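Local atomic coordinates of alpha-L-rhamnosidase (Klebsiella oxytoca, PDB entry 4XHC), a protein that hydrolyses terminal alpha-L-rhamnosyl residues from rhamnosides, as a two-domain glycoside hydrolase of family GH78. Residues Arg87-Ser90 / Ser91-Val95; Ile383-Ala386 / Glu387-Pro391; Gln446-Glu449 / Ile450-Leu454. All blocks are in the same frame, centred on the assembly; numbering follows the deposited sequence.

Followed from the N terminus, the three contacts illustrate how short-range bonding shapes a large two-domain enzyme. Interaction 1 closes a tight turn that leads into strand 94-99 of the beta-rich N-terminal domain. Interaction 2 comes far later, in the helical catalytic domain, where the last turn of helix 368-389 gives way to helix 391-412. Interaction 3 joins successive turns of helix 444-456 in the same domain. The three are strictly in series, with none nesting in or crossing another. The centres of interactions 2 and 3 are about 32 Å apart, whereas that of interaction 1 lies on the opposite side of the chain's centre, about 67 and 60 Å from theirs respectively.

Interaction 1 (Arg87-Ser90 / Ser91-Val95)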
loop_
_atom_site.group_PDB
_atom_site.type_symbol
_atom_site.label_atom_id
_atom_site.label_comp_id
_atom_site.label_asym_id
_atom_site.label_seq_id
_atom_site.Cartn_x
_atom_site.Cartn_y
_atom_site.Cartn_z
ATOM N N ARG A 87 18.617 -11.546 -11.681
ATOM C CA ARG A 87 18.396 -12.190 -10.380
ATOM C C ARG A 87 16.965 -12.638 -10.181
ATOM O O ARG A 87 16.027 -11.985 -10.628
ATOM C CB ARG A 87 18.775 -11.272 -9.214
ATOM C CG ARG A 87 20.251 -11.308 -8.846
ATOM C CD ARG A 87 20.514 -10.527 -7.570
ATOM N NE ARG A 87 19.976 -11.203 -6.392
ATOM C CZ ARG A 87 19.947 -10.679 -5.170
ATOM N NH1 ARG A 87 20.415 -9.456 -4.946
ATOM N NH2 ARG A 87 19.442 -11.382 -4.167
ATOM N N GLU A 88 16.822 -13.753 -9.475
ATOM C CA GLU A 88 15.529 -14.336 -9.146
ATOM C C GLU A 88 15.365 -14.310 -7.629
ATOM O O GLU A 88 16.004 -15.084 -6.916
ATOM C CB GLU A 88 15.454 -15.767 -9.690
ATOM C CG GLU A 88 15.628 -15.837 -11.201
ATOM C CD GLU A 88 15.608 -17.251 -11.754
ATOM O OE1 GLU A 88 15.275 -18.201 -11.016
ATOM O OE2 GLU A 88 15.929 -17.409 -12.950
ATOM N N LEU A 89 14.500 -13.429 -7.143
ATOM C CA LEU A 89 14.401 -13.147 -5.713
ATOM C C LEU A 89 13.295 -13.946 -5.010
ATOM O O LEU A 89 12.216 -14.125 -5.563
ATOM C CB LEU A 89 14.148 -11.648 -5.512
ATOM C CG LEU A 89 15.074 -10.692 -6.270
ATOM C CD1 LEU A 89 14.541 -9.276 -6.189
ATOM C CD2 LEU A 89 16.503 -10.763 -5.744
ATOM N N SER A 90 13.571 -14.399 -3.786
ATOM C CA SER A 90 12.586 -15.111 -2.956
ATOM C C SER A 90 12.222 -14.304 -1.719
ATOM O O SER A 90 12.769 -13.223 -1.507
ATOM C CB SER A 90 13.129 -16.488 -2.539
ATOM O OG SER A 90 13.607 -17.193 -3.666
ATOM N N SER A 91 11.323 -14.843 -0.895
ATOM C CA SER A 91 10.907 -14.177 0.335
ATOM C C SER A 91 12.102 -13.801 1.179
ATOM O O SER A 91 12.981 -14.625 1.409
ATOM C CB SER A 91 9.981 -15.061 1.164
ATOM O OG SER A 91 8.826 -15.414 0.427
ATOM N N GLY A 92 12.138 -12.543 1.614
ATOM C CA GLY A 92 13.208 -12.042 2.470
ATOM C C GLY A 92 14.346 -11.370 1.728
ATOM O O GLY A 92 15.124 -10.661 2.344
ATOM N N ASP A 93 14.466 -11.592 0.418
ATOM C CA ASP A 93 15.528 -10.953 -0.364
ATOM C C ASP A 93 15.236 -9.475 -0.532
ATOM O O ASP A 93 14.083 -9.081 -0.655
ATOM C CB ASP A 93 15.679 -11.610 -1.738
ATOM C CG ASP A 93 16.289 -13.007 -1.665
ATOM O OD1 ASP A 93 16.885 -13.362 -0.621
ATOM O OD2 ASP A 93 16.176 -13.754 -2.664
ATOM N N SER A 94 16.277 -8.653 -0.511
ATOM C CA SER A 94 16.113 -7.206 -0.685
ATOM C C SER A 94 17.374 -6.543 -1.250
ATOM O O SER A 94 18.479 -7.022 -1.043
ATOM C CB SER A 94 15.731 -6.542 0.642
ATOM O OG SER A 94 16.868 -6.281 1.430
ATOM N N VAL A 95 17.192 -5.440 -1.965
ATOM C CA VAL A 95 18.316 -4.723 -2.550
ATOM C C VAL A 95 18.150 -3.236 -2.348
ATOM O O VAL A 95 17.051 -2.775 -2.041
ATOM C CB VAL A 95 18.418 -4.990 -4.055
ATOM C CG1 VAL A 95 18.819 -6.435 -4.292
ATOM C CG2 VAL A 95 17.096 -4.674 -4.750
#
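The backbone N-H of S90 points almost straight at the carboxylate of D93, with 2.9 Å from S90 N to D93 OD2 and an angle of 173° at the hydrogen. It comes in from above the carboxylate plane. A second bond runs the other way along the chain, from D93 N to S90 O at 3.0 Å, so both the N-H and the C=O of S90 are engaged by one residue, the first by its side chain and the second by its backbone. The torsion of D93 explains the pairing: with chi1 at -71° its CG sits beside its own backbone N, which turns the carboxylate back over S90. The bond to S90 O closes a type II beta turn from S90 to D93, with S91 and G92 at the corners; G92 takes the positive phi expected of the third position, which a residue without CB adopts easily. The turn feeds strand 94-99 into the antiparallel sheet of the N-terminal domain. G92, D93 and V95 make backbone bonds to strand 175-182, while L89 makes one to L189 of strand 187-200. S91 OG is hydrogen-bonded to V183 N, just beyond strand 175-182. Apolar contact lies alongside the polar bonds. L89 and D93 approach at 4.1 Å between their CB atoms, and the leucine continues onto V180 and F191. R87 bends at chi3, with L89 CD2 on one face of its guanidinium, toward the rim, and its NH1 reaches V95 CG1 at 3.5 Å as the two side chains pass in opposing senses. R87 NH2 stays 4.3 Å from D93 OD2, too far for a salt bridge though probably near enough for a mild electrostatic attraction. E88 instead turns away and pairs through OE1 with R188.

Interaction 2 (Ile383-Ala386 / Glu387-Pro391); sequences IWLA and ERFEP
L385 and F389, one helical turn apart, share the close-packed part of the contact with the buried A386 at the end of helix 368-389. L385 O accepts the N-H of F389 in its carbonyl plane at 3.1 Å from F389 N, and also receives a weak bond from R388 N. In F389, chi1 of -51° keeps CG beside its own N, bringing ring atom CD2 to 3.4 Å from L385 O and CE2 to 4.1 Å from L385 CD2. Both side chains pack against helix 322-340, L385 on W329 and F389 on M322 and A325. A386 meets A394 of helix 391-412, and its O takes the N-H of E390 at 2.7 Å from E390 N, although E390 is the first residue to leave helical angles. P391 follows and has no N-H to offer, so it cannot extend the series of helical bonds. The opposite character belongs to the solvent-exposed E387 and R388. The carboxylate of E387 runs alongside W384 with its plane turned 60° from the indole; its OE1 lies at the ring edge, 4.0 Å from W384 CD1, while OE2 rests 3.6 Å from I383 CG2 and forms a salt bridge with R398. R388, its CB 3.6 Å from L385 O, runs extended from CG to NE and touches L316 of helix 302-319. The join between helices 368-389 and 391-412 is a short inter-helix connection in a domain of the six-hairpin glycosidase family, whose members fold as an (alpha/alpha)6 barrel.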
loop_
_atom_site.group_PDB
_atom_site.type_symbol
_atom_site.label_atom_id
_atom_site.label_comp_id
_atom_site.label_asym_id
_atom_site.label_seq_id
_atom_site.Cartn_x
_atom_site.Cartn_y
_atom_site.Cartn_z
ATOM N N ILE A 383 8.908 51.975 1.728
ATOM C CA ILE A 383 9.122 53.370 1.357
ATOM C C ILE A 383 9.447 53.466 -0.125
ATOM O O ILE A 383 8.903 54.319 -0.832
ATOM C CB ILE A 383 10.256 54.011 2.177
ATOM C CG1 ILE A 383 9.816 54.174 3.626
ATOM C CG2 ILE A 383 10.647 55.374 1.620
ATOM C CD1 ILE A 383 10.967 54.398 4.584
ATOM N N TRP A 384 10.331 52.597 -0.603
ATOM C CA TRP A 384 10.717 52.644 -2.005
ATOM C C TRP A 384 9.509 52.379 -2.912
ATOM O O TRP A 384 9.356 53.027 -3.964
ATOM C CB TRP A 384 11.874 51.678 -2.286
ATOM C CG TRP A 384 13.180 52.110 -1.651
ATOM C CD1 TRP A 384 13.587 53.393 -1.402
ATOM C CD2 TRP A 384 14.252 51.262 -1.221
ATOM N NE1 TRP A 384 14.838 53.395 -0.838
ATOM C CE2 TRP A 384 15.271 52.101 -0.714
ATOM C CE3 TRP A 384 14.454 49.875 -1.218
ATOM C CZ2 TRP A 384 16.475 51.597 -0.200
ATOM C CZ3 TRP A 384 15.654 49.376 -0.705
ATOM C CH2 TRP A 384 16.648 50.239 -0.206
ATOM N N LEU A 385 8.646 51.459 -2.489
ATOM C CA LEU A 385 7.412 51.179 -3.221
ATOM C C LEU A 385 6.438 52.349 -3.113
ATOM O O LEU A 385 5.823 52.750 -4.105
ATOM C CB LEU A 385 6.747 49.900 -2.705
ATOM C CG LEU A 385 7.428 48.576 -3.064
ATOM C CD1 LEU A 385 6.815 47.433 -2.271
ATOM C CD2 LEU A 385 7.329 48.290 -4.555
ATOM N N ALA A 386 6.299 52.896 -1.908
ATOM C CA ALA A 386 5.406 54.035 -1.682
ATOM C C ALA A 386 5.767 55.236 -2.551
ATOM O O ALA A 386 4.880 55.898 -3.066
ATOM C CB ALA A 386 5.399 54.431 -0.212
ATOM N N GLU A 387 7.061 55.502 -2.718
ATOM C CA GLU A 387 7.524 56.599 -3.575
ATOM C C GLU A 387 6.887 56.540 -4.977
ATOM O O GLU A 387 6.578 57.579 -5.553
ATOM C CB GLU A 387 9.069 56.633 -3.659
ATOM C CG GLU A 387 9.752 57.600 -2.672
ATOM C CD GLU A 387 11.186 57.206 -2.273
ATOM O OE1 GLU A 387 11.912 56.609 -3.096
ATOM O OE2 GLU A 387 11.604 57.500 -1.122
ATOM N N ARG A 388 6.657 55.335 -5.503
ATOM C CA ARG A 388 6.023 55.152 -6.820
ATOM C C ARG A 388 4.496 55.166 -6.796
ATOM O O ARG A 388 3.879 55.768 -7.657
ATOM C CB ARG A 388 6.444 53.825 -7.445
ATOM C CG ARG A 388 7.935 53.643 -7.631
ATOM C CD ARG A 388 8.229 52.196 -8.007
ATOM N NE ARG A 388 9.633 51.990 -8.350
ATOM C CZ ARG A 388 10.206 52.394 -9.483
ATOM N NH1 ARG A 388 9.502 53.040 -10.416
ATOM N NH2 ARG A 388 11.495 52.152 -9.682
ATOM N N PHE A 389 3.886 54.474 -5.837
ATOM C CA PHE A 389 2.436 54.239 -5.858
ATOM C C PHE A 389 1.615 55.037 -4.841
ATOM O O PHE A 389 0.391 55.087 -4.958
ATOM C CB PHE A 389 2.162 52.751 -5.664
ATOM C CG PHE A 389 2.935 51.870 -6.601
ATOM C CD1 PHE A 389 2.785 51.998 -7.974
ATOM C CD2 PHE A 389 3.806 50.912 -6.113
ATOM C CE1 PHE A 389 3.493 51.187 -8.841
ATOM C CE2 PHE A 389 4.517 50.096 -6.974
ATOM C CZ PHE A 389 4.360 50.233 -8.341
ATOM N N GLU A 390 2.272 55.659 -3.859
ATOM C CA GLU A 390 1.582 56.452 -2.828
ATOM C C GLU A 390 2.561 57.430 -2.140
ATOM O O GLU A 390 2.895 57.253 -0.969
ATOM C CB GLU A 390 0.912 55.512 -1.808
ATOM C CG GLU A 390 -0.218 56.145 -0.996
ATOM C CD GLU A 390 -0.967 55.147 -0.123
ATOM O OE1 GLU A 390 -0.987 53.948 -0.452
ATOM O OE2 GLU A 390 -1.541 55.544 0.907
ATOM N N PRO A 391 3.025 58.467 -2.872
ATOM C CA PRO A 391 4.123 59.341 -2.410
ATOM C C PRO A 391 3.875 59.988 -1.053
ATOM O O PRO A 391 4.812 60.177 -0.275
ATOM C CB PRO A 391 4.199 60.423 -3.487
ATOM C CG PRO A 391 3.532 59.845 -4.678
ATOM C CD PRO A 391 2.482 58.907 -4.166
#

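Interaction 3 (Gln446-Glu449 / Ile450-Leu454). With SO4 (sulfate ion), chain D.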
loop_
_atom_site.group_PDB
_atom_site.type_symbol
_atom_site.label_atom_id
_atom_site.label_comp_id
_atom_site.label_asym_id
_atom_site.label_seq_id
_atom_site.Cartn_x
_atom_site.Cartn_y
_atom_site.Cartn_z
ATOM N N GLN A 446 30.111 51.282 12.461
ATOM C CA GLN A 446 29.613 50.513 13.607
ATOM C C GLN A 446 29.249 49.092 13.150
ATOM O O GLN A 446 29.556 48.092 13.824
ATOM C CB GLN A 446 28.396 51.191 14.268
ATOM C CG GLN A 446 27.861 50.481 15.544
ATOM C CD GLN A 446 26.421 50.861 15.927
ATOM O OE1 GLN A 446 25.880 51.852 15.433
ATOM N NE2 GLN A 446 25.800 50.068 16.802
ATOM N N ARG A 447 28.589 49.021 11.997
ATOM C CA ARG A 447 28.115 47.761 11.437
ATOM C C ARG A 447 29.251 46.847 10.999
ATOM O O ARG A 447 29.187 45.642 11.175
ATOM C CB ARG A 447 27.174 48.047 10.268
ATOM C CG ARG A 447 25.779 48.460 10.713
ATOM C CD ARG A 447 24.839 48.744 9.543
ATOM N NE ARG A 447 24.548 50.175 9.416
ATOM C CZ ARG A 447 24.666 50.886 8.305
ATOM N NH1 ARG A 447 25.059 50.320 7.167
ATOM N NH2 ARG A 447 24.384 52.177 8.331
ATOM N N ARG A 448 30.292 47.424 10.419
ATOM C CA ARG A 448 31.474 46.656 10.065
ATOM C C ARG A 448 32.156 46.121 11.331
ATOM O O ARG A 448 32.552 44.963 11.365
ATOM C CB ARG A 448 32.427 47.507 9.234
ATOM C CG ARG A 448 33.493 46.724 8.493
ATOM C CD ARG A 448 34.277 47.658 7.608
ATOM N NE ARG A 448 35.552 47.076 7.185
ATOM C CZ ARG A 448 35.869 46.730 5.932
ATOM N NH1 ARG A 448 35.009 46.878 4.918
ATOM N NH2 ARG A 448 37.069 46.228 5.681
ATOM N N GLU A 449 32.278 46.961 12.363
ATOM C CA GLU A 449 32.774 46.540 13.697
ATOM C C GLU A 449 31.965 45.387 14.309
ATOM O O GLU A 449 32.538 44.533 14.986
ATOM C CB GLU A 449 32.770 47.730 14.707
ATOM C CG GLU A 449 33.796 48.859 14.464
ATOM C CD GLU A 449 33.565 50.124 15.318
ATOM O OE1 GLU A 449 34.219 51.163 15.037
ATOM O OE2 GLU A 449 32.728 50.094 16.254
ATOM N N ILE A 450 30.655 45.353 14.079
ATOM C CA ILE A 450 29.829 44.235 14.564
ATOM C C ILE A 450 30.158 42.905 13.854
ATOM O O ILE A 450 30.215 41.853 14.496
ATOM C CB ILE A 450 28.317 44.543 14.440
ATOM C CG1 ILE A 450 27.906 45.597 15.466
ATOM C CG2 ILE A 450 27.461 43.291 14.651
ATOM C CD1 ILE A 450 26.580 46.253 15.156
ATOM N N MET A 451 30.377 42.951 12.540
ATOM C CA MET A 451 30.675 41.744 11.780
ATOM C C MET A 451 32.056 41.202 12.146
ATOM O O MET A 451 32.253 39.986 12.184
ATOM C CB MET A 451 30.597 41.997 10.275
ATOM C CG MET A 451 29.265 42.541 9.772
ATOM S SD MET A 451 27.779 41.623 10.225
ATOM C CE MET A 451 28.057 40.060 9.392
ATOM N N ARG A 452 33.002 42.099 12.426
ATOM C CA ARG A 452 34.304 41.708 12.988
ATOM C C ARG A 452 34.177 41.115 14.385
ATOM O O ARG A 452 34.936 40.225 14.757
ATOM C CB ARG A 452 35.257 42.904 13.078
ATOM C CG ARG A 452 35.749 43.433 11.754
ATOM C CD ARG A 452 36.440 42.338 10.969
ATOM N NE ARG A 452 37.185 42.866 9.836
ATOM C CZ ARG A 452 37.667 42.121 8.845
ATOM N NH1 ARG A 452 37.490 40.798 8.832
ATOM N NH2 ARG A 452 38.322 42.700 7.850
ATOM N N ASN A 453 33.216 41.608 15.149
ATOM C CA ASN A 453 32.987 41.109 16.490
ATOM C C ASN A 453 32.421 39.670 16.481
ATOM O O ASN A 453 32.738 38.875 17.360
ATOM C CB ASN A 453 32.060 42.073 17.244
ATOM C CG ASN A 453 32.235 42.014 18.740
ATOM O OD1 ASN A 453 33.250 41.540 19.235
ATOM N ND2 ASN A 453 31.242 42.493 19.475
ATOM N N LEU A 454 31.608 39.329 15.483
ATOM C CA LEU A 454 31.125 37.950 15.329
ATOM C C LEU A 454 32.258 36.979 15.035
ATOM O O LEU A 454 32.260 35.849 15.515
ATOM C CB LEU A 454 30.131 37.849 14.193
ATOM C CG LEU A 454 28.820 38.633 14.330
ATOM C CD1 LEU A 454 28.069 38.598 13.014
ATOM C CD2 LEU A 454 27.935 38.082 15.430
HETATM S S SO4 D . 38.673 46.303 9.203
HETATM O O1 SO4 D . 39.913 46.603 8.469
HETATM O O2 SO4 D . 39.093 45.610 10.449
HETATM O O3 SO4 D . 37.947 47.570 9.399
HETATM O O4 SO4 D . 37.695 45.496 8.442
#
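Q446 to L454 form continuous turns of helix 444-456, part of the helical catalytic domain of the six-hairpin glycosidase type. Four backbone bonds of the i to i+4 kind join the segments: Q446 O to I450 N, R447 O to M451 N, R448 O to R452 N and E449 O to N453 N. The helix turns different faces to its surroundings. I450 runs back alongside the carbonyl of Q446, its CG1 3.4 Å from Q446 O, and packs on Y420 and V437, while M451 faces Y472 and A475 of helix 466-478. On the solvent side R448 and R452 share a sulfate ion, probably from the crystallisation liquor. R448 reaches it with an extended chain and R452 by a bend at chi2 of -57°, and the ion sits at the edge of each guanidinium, its sulfur in the plane of the group. R448 NH1 is hydrogen-bonded to C479 O, and R452 NH1 forms salt bridges with E455 and E484. One sulfate oxygen, O4, accepts four bonds, from R448 NE and NH2, each 2.9 Å away, and from R452 NE and NH2, at 3.0 and 2.9 Å.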